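Long-range contacts in acyl-CoA thioesterase II TesB2 (Mycobacterium marinum, PDB 3U0A), which probably hydrolyses fatty acyl-CoA thioesters to free fatty acids and coenzyme A: residues E8-L13 with S45-V50; G39-Q44 with V102-G107; N19-S24 with F78-T83. All coordinates share one frame; numbering follows the deposited sequence.

Interaction 1: residues E8-L13 with S45-V50. With NA (sodium ion), chain G.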
loop_
_atom_site.group_PDB
_atom_site.type_symbol
_atom_site.label_atom_id
_atom_site.label_comp_id
_atom_site.label_asym_id
_atom_site.label_seq_id
_atom_site.Cartn_x
_atom_site.Cartn_y
_atom_site.Cartn_z
ATOM N N GLU A 8 1.635 -16.897 -18.749
ATOM C CA GLU A 8 2.596 -17.904 -18.266
ATOM C C GLU A 8 4.028 -17.557 -18.595
ATOM O O GLU A 8 4.973 -18.059 -17.958
ATOM C CB GLU A 8 2.252 -19.270 -18.875
ATOM C CG GLU A 8 0.960 -19.856 -18.325
ATOM C CD GLU A 8 -0.049 -20.227 -19.397
ATOM O OE1 GLU A 8 -0.564 -19.291 -20.101
ATOM O OE2 GLU A 8 -0.333 -21.459 -19.499
ATOM N N GLU A 9 4.202 -16.710 -19.596
ATOM C CA GLU A 9 5.534 -16.231 -19.948
ATOM C C GLU A 9 6.103 -15.302 -18.888
ATOM O O GLU A 9 7.326 -15.117 -18.834
ATOM C CB GLU A 9 5.543 -15.543 -21.318
ATOM N N ILE A 10 5.258 -14.741 -18.016
ATOM C CA ILE A 10 5.781 -13.927 -16.918
ATOM C C ILE A 10 6.675 -14.778 -16.034
ATOM O O ILE A 10 7.618 -14.300 -15.471
ATOM C CB ILE A 10 4.665 -13.270 -16.082
ATOM C CG1 ILE A 10 3.980 -12.209 -16.896
ATOM C CG2 ILE A 10 5.229 -12.581 -14.852
ATOM C CD1 ILE A 10 3.548 -11.048 -16.075
ATOM N N LEU A 11 6.367 -16.060 -15.947
ATOM C CA LEU A 11 7.103 -16.967 -15.083
ATOM C C LEU A 11 8.416 -17.443 -15.710
ATOM O O LEU A 11 9.270 -17.945 -15.009
ATOM C CB LEU A 11 6.215 -18.157 -14.696
ATOM C CG LEU A 11 5.446 -17.982 -13.371
ATOM C CD1 LEU A 11 4.581 -16.720 -13.305
ATOM C CD2 LEU A 11 4.613 -19.229 -13.170
ATOM N N ASP A 12 8.584 -17.223 -17.008
ATOM C CA ASP A 12 9.760 -17.682 -17.748
ATOM C C ASP A 12 10.919 -16.710 -17.537
ATOM O O ASP A 12 10.958 -15.655 -18.147
ATOM C CB ASP A 12 9.384 -17.843 -19.256
ATOM C CG ASP A 12 10.557 -18.389 -20.154
ATOM O OD1 ASP A 12 11.435 -19.174 -19.656
ATOM O OD2 ASP A 12 10.578 -18.050 -21.392
ATOM N N LEU A 13 11.840 -17.055 -16.642
ATOM C CA LEU A 13 13.034 -16.255 -16.371
ATOM C C LEU A 13 14.296 -17.080 -16.563
ATOM O O LEU A 13 14.360 -18.200 -16.077
ATOM C CB LEU A 13 13.053 -15.789 -14.915
ATOM C CG LEU A 13 12.181 -14.642 -14.411
ATOM C CD1 LEU A 13 12.552 -14.483 -12.934
ATOM C CD2 LEU A 13 12.363 -13.344 -15.184
ATOM N N SER A 45 9.593 -9.079 -11.791
ATOM C CA SER A 45 10.308 -8.705 -10.585
ATOM C C SER A 45 9.876 -9.567 -9.394
ATOM O O SER A 45 10.710 -9.988 -8.618
ATOM C CB SER A 45 10.097 -7.228 -10.258
ATOM O OG SER A 45 10.444 -6.410 -11.332
ATOM N N LEU A 46 8.579 -9.831 -9.255
ATOM C CA LEU A 46 8.102 -10.699 -8.160
ATOM C C LEU A 46 8.547 -12.151 -8.336
ATOM O O LEU A 46 8.983 -12.796 -7.375
ATOM C CB LEU A 46 6.578 -10.659 -8.012
ATOM C CG LEU A 46 5.970 -11.619 -6.994
ATOM C CD1 LEU A 46 6.372 -11.313 -5.578
ATOM C CD2 LEU A 46 4.465 -11.644 -7.085
ATOM N N VAL A 47 8.447 -12.642 -9.574
ATOM C CA VAL A 47 8.813 -14.013 -9.857
ATOM C C VAL A 47 10.269 -14.225 -9.491
ATOM O O VAL A 47 10.621 -15.261 -8.953
ATOM C CB VAL A 47 8.551 -14.375 -11.318
ATOM C CG1 VAL A 47 9.141 -15.749 -11.669
ATOM C CG2 VAL A 47 7.073 -14.330 -11.583
ATOM N N SER A 48 11.097 -13.222 -9.756
ATOM C CA SER A 48 12.508 -13.241 -9.344
ATOM C C SER A 48 12.707 -13.348 -7.839
ATOM O O SER A 48 13.639 -14.003 -7.353
ATOM C CB SER A 48 13.179 -11.955 -9.799
ATOM O OG SER A 48 13.657 -12.102 -11.112
ATOM N N ALA A 49 11.867 -12.627 -7.109
ATOM C CA ALA A 49 11.882 -12.682 -5.680
ATOM C C ALA A 49 11.549 -14.127 -5.242
ATOM O O ALA A 49 12.236 -14.676 -4.404
ATOM C CB ALA A 49 10.889 -11.665 -5.114
ATOM N N VAL A 50 10.520 -14.714 -5.862
ATOM C CA VAL A 50 9.965 -15.988 -5.483
ATOM C C VAL A 50 10.987 -17.152 -5.663
ATOM O O VAL A 50 11.000 -18.144 -4.903
ATOM C CB VAL A 50 8.671 -16.239 -6.278
ATOM C CG1 VAL A 50 8.171 -17.668 -6.117
ATOM C CG2 VAL A 50 7.607 -15.267 -5.845
HETATM NA NA NA G . 9.316 -19.666 -3.318
HETATM O O HOH W 1 7.249 -18.720 -2.516
#

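Interaction 2: residues G39-Q44 with V102-G107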
loop_
_atom_site.group_PDB
_atom_site.type_symbol
_atom_site.label_atom_id
_atom_site.label_comp_id
_atom_site.label_asym_id
_atom_site.label_seq_id
_atom_site.Cartn_x
_atom_site.Cartn_y
_atom_site.Cartn_z
ATOM N N GLY A 39 3.305 -3.790 -16.112
ATOM C CA GLY A 39 2.742 -4.940 -15.411
ATOM C C GLY A 39 3.560 -6.215 -15.551
ATOM O O GLY A 39 3.669 -6.986 -14.607
ATOM N N HIS A 40 4.101 -6.424 -16.746
ATOM C CA HIS A 40 5.034 -7.519 -17.053
ATOM C C HIS A 40 6.255 -7.450 -16.175
ATOM O O HIS A 40 6.560 -8.389 -15.447
ATOM C CB HIS A 40 5.439 -7.454 -18.540
ATOM C CG HIS A 40 6.148 -8.695 -19.063
ATOM N ND1 HIS A 40 5.483 -9.830 -19.420
ATOM C CD2 HIS A 40 7.501 -8.936 -19.326
ATOM C CE1 HIS A 40 6.372 -10.748 -19.869
ATOM N NE2 HIS A 40 7.597 -10.204 -19.807
ATOM N N VAL A 41 6.918 -6.302 -16.226
ATOM C CA VAL A 41 8.131 -6.055 -15.484
ATOM C C VAL A 41 7.906 -6.256 -13.995
ATOM O O VAL A 41 8.733 -6.840 -13.329
ATOM C CB VAL A 41 8.688 -4.628 -15.775
ATOM C CG1 VAL A 41 9.843 -4.274 -14.847
ATOM C CG2 VAL A 41 9.144 -4.536 -17.222
ATOM N N ALA A 42 6.774 -5.786 -13.483
ATOM C CA ALA A 42 6.479 -5.899 -12.058
ATOM C C ALA A 42 6.307 -7.349 -11.683
ATOM O O ALA A 42 6.789 -7.798 -10.648
ATOM C CB ALA A 42 5.227 -5.130 -11.709
ATOM N N GLY A 43 5.604 -8.076 -12.551
ATOM C CA GLY A 43 5.307 -9.469 -12.335
ATOM C C GLY A 43 6.576 -10.262 -12.348
ATOM O O GLY A 43 6.776 -11.122 -11.499
ATOM N N GLN A 44 7.453 -9.960 -13.302
ATOM C CA GLN A 44 8.704 -10.681 -13.407
ATOM C C GLN A 44 9.604 -10.326 -12.233
ATOM O O GLN A 44 10.269 -11.208 -11.698
ATOM C CB GLN A 44 9.385 -10.455 -14.758
ATOM C CG GLN A 44 8.711 -11.231 -15.909
ATOM C CD GLN A 44 9.644 -11.536 -17.106
ATOM O OE1 GLN A 44 10.151 -10.628 -17.794
ATOM N NE2 GLN A 44 9.855 -12.813 -17.358
ATOM N N VAL A 102 17.662 1.650 -12.923
ATOM C CA VAL A 102 16.548 0.973 -12.244
ATOM C C VAL A 102 15.207 1.542 -12.786
ATOM O O VAL A 102 14.933 2.740 -12.671
ATOM C CB VAL A 102 16.634 1.069 -10.697
ATOM C CG1 VAL A 102 15.433 0.371 -10.056
ATOM C CG2 VAL A 102 17.927 0.472 -10.203
ATOM N N ILE A 103 14.425 0.671 -13.428
ATOM C CA ILE A 103 13.145 1.040 -14.044
ATOM C C ILE A 103 11.954 0.768 -13.120
ATOM O O ILE A 103 10.937 1.413 -13.212
ATOM C CB ILE A 103 12.946 0.344 -15.420
ATOM C CG1 ILE A 103 12.661 -1.164 -15.286
ATOM C CG2 ILE A 103 14.156 0.563 -16.336
ATOM C CD1 ILE A 103 12.398 -1.820 -16.639
ATOM N N PHE A 104 12.125 -0.191 -12.218
ATOM C CA PHE A 104 11.113 -0.606 -11.280
ATOM C C PHE A 104 11.791 -1.108 -10.031
ATOM O O PHE A 104 12.747 -1.821 -10.106
ATOM C CB PHE A 104 10.229 -1.719 -11.901
ATOM C CG PHE A 104 9.126 -2.196 -10.994
ATOM C CD1 PHE A 104 7.996 -1.419 -10.776
ATOM C CD2 PHE A 104 9.239 -3.392 -10.307
ATOM C CE1 PHE A 104 7.000 -1.846 -9.912
ATOM C CE2 PHE A 104 8.246 -3.822 -9.463
ATOM C CZ PHE A 104 7.127 -3.053 -9.263
ATOM N N SER A 105 11.280 -0.744 -8.878
ATOM C CA SER A 105 11.850 -1.175 -7.595
ATOM C C SER A 105 10.738 -1.634 -6.660
ATOM O O SER A 105 9.686 -1.036 -6.575
ATOM C CB SER A 105 12.659 -0.058 -6.925
ATOM O OG SER A 105 13.403 -0.559 -5.822
ATOM N N MET A 106 11.015 -2.679 -5.912
ATOM C CA MET A 106 9.982 -3.492 -5.364
ATOM C C MET A 106 10.410 -4.200 -4.078
ATOM O O MET A 106 11.545 -4.542 -3.889
ATOM C CB MET A 106 9.679 -4.521 -6.408
ATOM C CG MET A 106 8.561 -5.404 -6.063
ATOM S SD MET A 106 8.755 -6.947 -6.943
ATOM C CE MET A 106 8.189 -8.023 -5.611
ATOM N N GLY A 107 9.451 -4.441 -3.210
ATOM C CA GLY A 107 9.647 -5.338 -2.080
ATOM C C GLY A 107 8.460 -6.274 -1.895
ATOM O O GLY A 107 7.328 -5.915 -2.238
#

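Interaction 3: residues N19-S24 with F78-T83. With SO4 (sulfate ion), chain D.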
loop_
_atom_site.group_PDB
_atom_site.type_symbol
_atom_site.label_atom_id
_atom_site.label_comp_id
_atom_site.label_asym_id
_atom_site.label_seq_id
_atom_site.Cartn_x
_atom_site.Cartn_y
_atom_site.Cartn_z
ATOM N N ASN A 19 20.694 -14.811 -7.365
ATOM C CA ASN A 19 20.091 -13.506 -7.166
ATOM C C ASN A 19 20.114 -12.575 -8.379
ATOM O O ASN A 19 19.883 -11.399 -8.211
ATOM C CB ASN A 19 20.720 -12.769 -5.968
ATOM C CG ASN A 19 20.530 -13.498 -4.644
ATOM O OD1 ASN A 19 19.528 -14.157 -4.416
ATOM N ND2 ASN A 19 21.485 -13.362 -3.768
ATOM N N ILE A 20 20.409 -13.086 -9.585
ATOM C CA ILE A 20 20.363 -12.291 -10.837
ATOM C C ILE A 20 19.568 -13.102 -11.840
ATOM O O ILE A 20 19.911 -14.219 -12.122
ATOM C CB ILE A 20 21.776 -11.973 -11.423
ATOM C CG1 ILE A 20 22.732 -11.428 -10.330
ATOM C CG2 ILE A 20 21.668 -11.030 -12.630
ATOM C CD1 ILE A 20 24.088 -10.907 -10.808
ATOM N N TYR A 21 18.502 -12.517 -12.376
ATOM C CA TYR A 21 17.613 -13.181 -13.341
ATOM C C TYR A 21 17.408 -12.243 -14.538
ATOM O O TYR A 21 17.689 -11.056 -14.463
ATOM C CB TYR A 21 16.276 -13.525 -12.664
ATOM C CG TYR A 21 16.401 -14.537 -11.514
ATOM C CD1 TYR A 21 16.230 -15.887 -11.729
ATOM C CD2 TYR A 21 16.695 -14.125 -10.231
ATOM C CE1 TYR A 21 16.334 -16.797 -10.701
ATOM C CE2 TYR A 21 16.819 -15.032 -9.193
ATOM C CZ TYR A 21 16.637 -16.369 -9.421
ATOM O OH TYR A 21 16.772 -17.277 -8.392
ATOM N N ARG A 22 16.949 -12.775 -15.657
ATOM C CA ARG A 22 16.745 -11.969 -16.853
ATOM C C ARG A 22 15.454 -12.396 -17.485
ATOM O O ARG A 22 15.219 -13.597 -17.650
ATOM C CB ARG A 22 17.876 -12.128 -17.868
ATOM C CG ARG A 22 17.610 -11.377 -19.162
ATOM C CD ARG A 22 18.860 -11.075 -19.982
ATOM N NE ARG A 22 19.449 -12.274 -20.548
ATOM C CZ ARG A 22 20.654 -12.327 -21.089
ATOM N NH1 ARG A 22 21.113 -13.463 -21.556
ATOM N NH2 ARG A 22 21.408 -11.246 -21.145
ATOM N N GLY A 23 14.619 -11.409 -17.816
ATOM C CA GLY A 23 13.403 -11.609 -18.577
ATOM C C GLY A 23 13.639 -11.219 -20.030
ATOM O O GLY A 23 14.305 -10.225 -20.325
ATOM N N SER A 24 13.101 -11.998 -20.954
ATOM C CA SER A 24 13.388 -11.748 -22.342
ATOM C C SER A 24 12.462 -10.676 -22.908
ATOM O O SER A 24 11.349 -10.463 -22.415
ATOM C CB SER A 24 13.282 -13.047 -23.172
ATOM O OG SER A 24 12.029 -13.661 -22.965
ATOM N N PHE A 78 16.947 -8.664 -13.321
ATOM C CA PHE A 78 16.358 -8.508 -11.994
ATOM C C PHE A 78 17.413 -8.858 -10.953
ATOM O O PHE A 78 17.958 -9.973 -10.936
ATOM C CB PHE A 78 15.091 -9.380 -11.862
ATOM C CG PHE A 78 14.089 -9.124 -12.945
ATOM C CD1 PHE A 78 13.174 -8.089 -12.833
ATOM C CD2 PHE A 78 14.123 -9.839 -14.123
ATOM C CE1 PHE A 78 12.298 -7.802 -13.849
ATOM C CE2 PHE A 78 13.229 -9.567 -15.141
ATOM C CZ PHE A 78 12.317 -8.553 -15.004
ATOM N N LEU A 79 17.684 -7.872 -10.102
ATOM C CA LEU A 79 18.645 -7.970 -9.044
ATOM C C LEU A 79 17.964 -8.111 -7.690
ATOM O O LEU A 79 17.458 -7.142 -7.146
ATOM C CB LEU A 79 19.491 -6.714 -9.071
ATOM C CG LEU A 79 20.209 -6.513 -10.401
ATOM C CD1 LEU A 79 21.120 -5.303 -10.249
ATOM C CD2 LEU A 79 20.986 -7.804 -10.801
ATOM N N VAL A 80 17.997 -9.328 -7.153
ATOM C CA VAL A 80 17.318 -9.692 -5.905
ATOM C C VAL A 80 18.244 -9.486 -4.709
ATOM O O VAL A 80 19.403 -9.833 -4.788
ATOM C CB VAL A 80 16.830 -11.177 -5.903
ATOM C CG1 VAL A 80 16.005 -11.499 -4.661
ATOM C CG2 VAL A 80 16.028 -11.478 -7.146
ATOM N N GLU A 81 17.702 -8.931 -3.618
ATOM C CA GLU A 81 18.418 -8.724 -2.354
ATOM C C GLU A 81 17.733 -9.540 -1.276
ATOM O O GLU A 81 16.522 -9.371 -1.095
ATOM C CB GLU A 81 18.306 -7.268 -1.956
ATOM C CG GLU A 81 18.924 -6.950 -0.602
ATOM C CD GLU A 81 18.553 -5.549 -0.138
ATOM O OE1 GLU A 81 19.100 -4.566 -0.708
ATOM O OE2 GLU A 81 17.658 -5.436 0.755
ATOM N N ARG A 82 18.459 -10.421 -0.572
ATOM C CA ARG A 82 17.796 -11.303 0.421
ATOM C C ARG A 82 17.715 -10.553 1.723
ATOM O O ARG A 82 18.566 -10.666 2.544
ATOM C CB ARG A 82 18.500 -12.641 0.596
ATOM C CG ARG A 82 18.728 -13.344 -0.712
ATOM C CD ARG A 82 18.979 -14.848 -0.606
ATOM N NE ARG A 82 18.964 -15.410 -1.956
ATOM C CZ ARG A 82 18.940 -16.697 -2.276
ATOM N NH1 ARG A 82 18.928 -17.630 -1.339
ATOM N NH2 ARG A 82 18.919 -17.040 -3.559
ATOM N N THR A 83 16.678 -9.760 1.889
ATOM C CA THR A 83 16.750 -8.697 2.832
ATOM C C THR A 83 16.725 -9.271 4.250
ATOM O O THR A 83 17.483 -8.844 5.124
ATOM C CB THR A 83 15.614 -7.696 2.593
ATOM O OG1 THR A 83 15.683 -7.228 1.246
ATOM C CG2 THR A 83 15.748 -6.524 3.531
HETATM S S SO4 D . 19.902 -20.234 -5.787
HETATM O O1 SO4 D . 20.538 -19.737 -4.508
HETATM O O2 SO4 D . 18.422 -20.192 -5.668
HETATM O O3 SO4 D . 20.289 -19.353 -6.933
HETATM O O4 SO4 D . 20.436 -21.627 -6.118
HETATM O O HOH W 2 21.471 -9.278 -7.183
#

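Interaction 1: residues E8-L13 with S45-V50
Val-47 is the centre of this contact, touched by Ile-10, Leu-11 and Leu-13. It sits on helix 34-51, the central helix of the N-terminal hotdog domain, and the chain at 8-13 packs along that helix just before strand 14-17. The two methyls of Val-47 divide the work. Leu-11 CD1 lies 3.9 Å from Val-47 CG2, with the two side chains nearly perpendicular. Ile-10 CG2 comes within 4.1 Å of the same Val-47 CG2. On the other branch, Val-47 CG1 meets Leu-13 CD1 at 3.9 Å. Leu-13 also reaches one residue further, where Leu-13 CD1 lies 3.2 Å from Ser-48 OG. The torsions explain the split between the methyls. Val-47 has CG1 opposite its own N (chi1 171°), which leaves CG2 beside that N. No hydrogen bond joins the two segments, so apolar contact carries the pairing.

Backbone bonds shape the loop. Leu-11 N bonds to Glu-8 O at 3.2 Å, and Asp-12 N bonds to Glu-9 O at 3.1 Å. The helix also holds the loop through polar groups outside the segments: Gln-44 NE2 bonds to Ile-10 O, and Arg-51 NH2 bonds to Leu-13 O. Helix 186-200 touches the same region, with Cys-191 on Val-47 and Leu-188 on Leu-11. At the far end of 45-50, Val-50 O holds a sodium ion at 2.8 Å, together with a water and Val-53 O.

Interaction 2: residues G39-Q44 with V102-G107
Helix 39-44 lies over strand 102-107 with the two axes 9.2 Å apart at their closest and their N-to-C directions 47° apart. The CA atoms of Ala-42 and Phe-104 are the nearest pair. The Phe-104 ring lies between helix and strand. Its CG stands opposite the backbone N (chi1 -179°), which carries the ring out from the strand to the helix. Ala-42 CB then sits over one face, 4.2 Å from the centroid of the Phe-104 ring and 27° off the normal, in a CH-pi contact. The methyl is displaced toward the far end of the ring, and Ala-42 CB has Phe-104 CZ as its nearest ring atom at 3.7 Å. Ala-42 CA lies above the same face, toward the rim.

Val-41 works one residue earlier. Val-41 CG1 touches Phe-104 CB at 3.9 Å, and the two side chains run past each other in opposite senses. Val-41 CG1 also meets Ile-103 CD1 at 4.0 Å, where the side chains cross at about a right angle. One methyl group thus bridges two neighbouring strand residues. Met-106 is a looser neighbour: its SD is 4.3 Å from Ala-42 O. All five residues are buried, and no hydrogen bond crosses between the segments.

Around them, the Phe-66 and Phe-104 rings meet at an angle, and Ala-96 of strand 89-98 touches Val-41. On the strand, Ser-105 packs on Arg-93 of the second subunit. A long central helix held against an antiparallel sheet by apolar side chains is the signature of the hotdog fold, here in the N-terminal domain.

Interaction 3: residues N19-S24 with F78-T83
The Phe-78 ring turns its edge to the backbone of strand 20-23, with Phe-78 CE2 at 3.5 Å from Gly-23 N. The Tyr-21 ring has Phe-78 O at its edge, near the ring plane. Val-80 CG2 approaches this ring obliquely and lies 4.1 Å from CD2 of Tyr-21. The third flat group is the guanidinium of Arg-82. Asn-19 OD1 stands at its edge, in its plane, and takes two bonds side-on. The bond from Arg-82 NE to Asn-19 OD1 is 2.8 Å long and lies on a lone pair in the carbonyl plane. That from Arg-82 NH2 to Asn-19 OD1 is 3.1 Å long and comes in tilted by 34° from the carbonyl plane. The amide and guanidinium planes are 62° apart. The Arg-82 side chain is extended from CG to NE, which brings the group level with Asn-19. Arg-82 NH2 also bonds at 3.3 Å to O1 of a sulfate ion, which probably comes from the crystallisation liquor.

These contacts flank an antiparallel pairing near the edge of the N-terminal hotdog sheet, with strand 14-17 outermost. Tyr-21 and Phe-78 form a hydrogen-bonded pair, with Phe-78 N to Tyr-21 O at 2.8 Å and Tyr-21 N to Phe-78 O returning. Ile-20 and Leu-79 form the next, non-hydrogen-bonded pair, and their side chains lie side by side on the face turned from Phe-78. Beyond it, Val-80 N bonds to Asn-19 O.

In the fold
The three contacts lie on the same side of the chain's centre, with their own centres about 10 to 11 Å apart, in the N-terminal hotdog domain. Helix 34-51 carries segments of interactions 1 and 2. Strands 20-23, 76-85 and 101-111 belong to the sheet that this helix packs on. Along the chain the order is 8-13, 19-24, 39-44, 45-50, 78-83 and 102-107, and the segments of each pair of interactions alternate. They also touch directly: Gln-44 packs on Phe-78 and Gly-23, Ser-45 on Phe-104, and Ser-48 on Tyr-21 and Phe-78. Interactions 1 and 2 are buried; interaction 3 runs out to the surface. Together they join the N-terminal segment and strand 20-23 to helix and sheet.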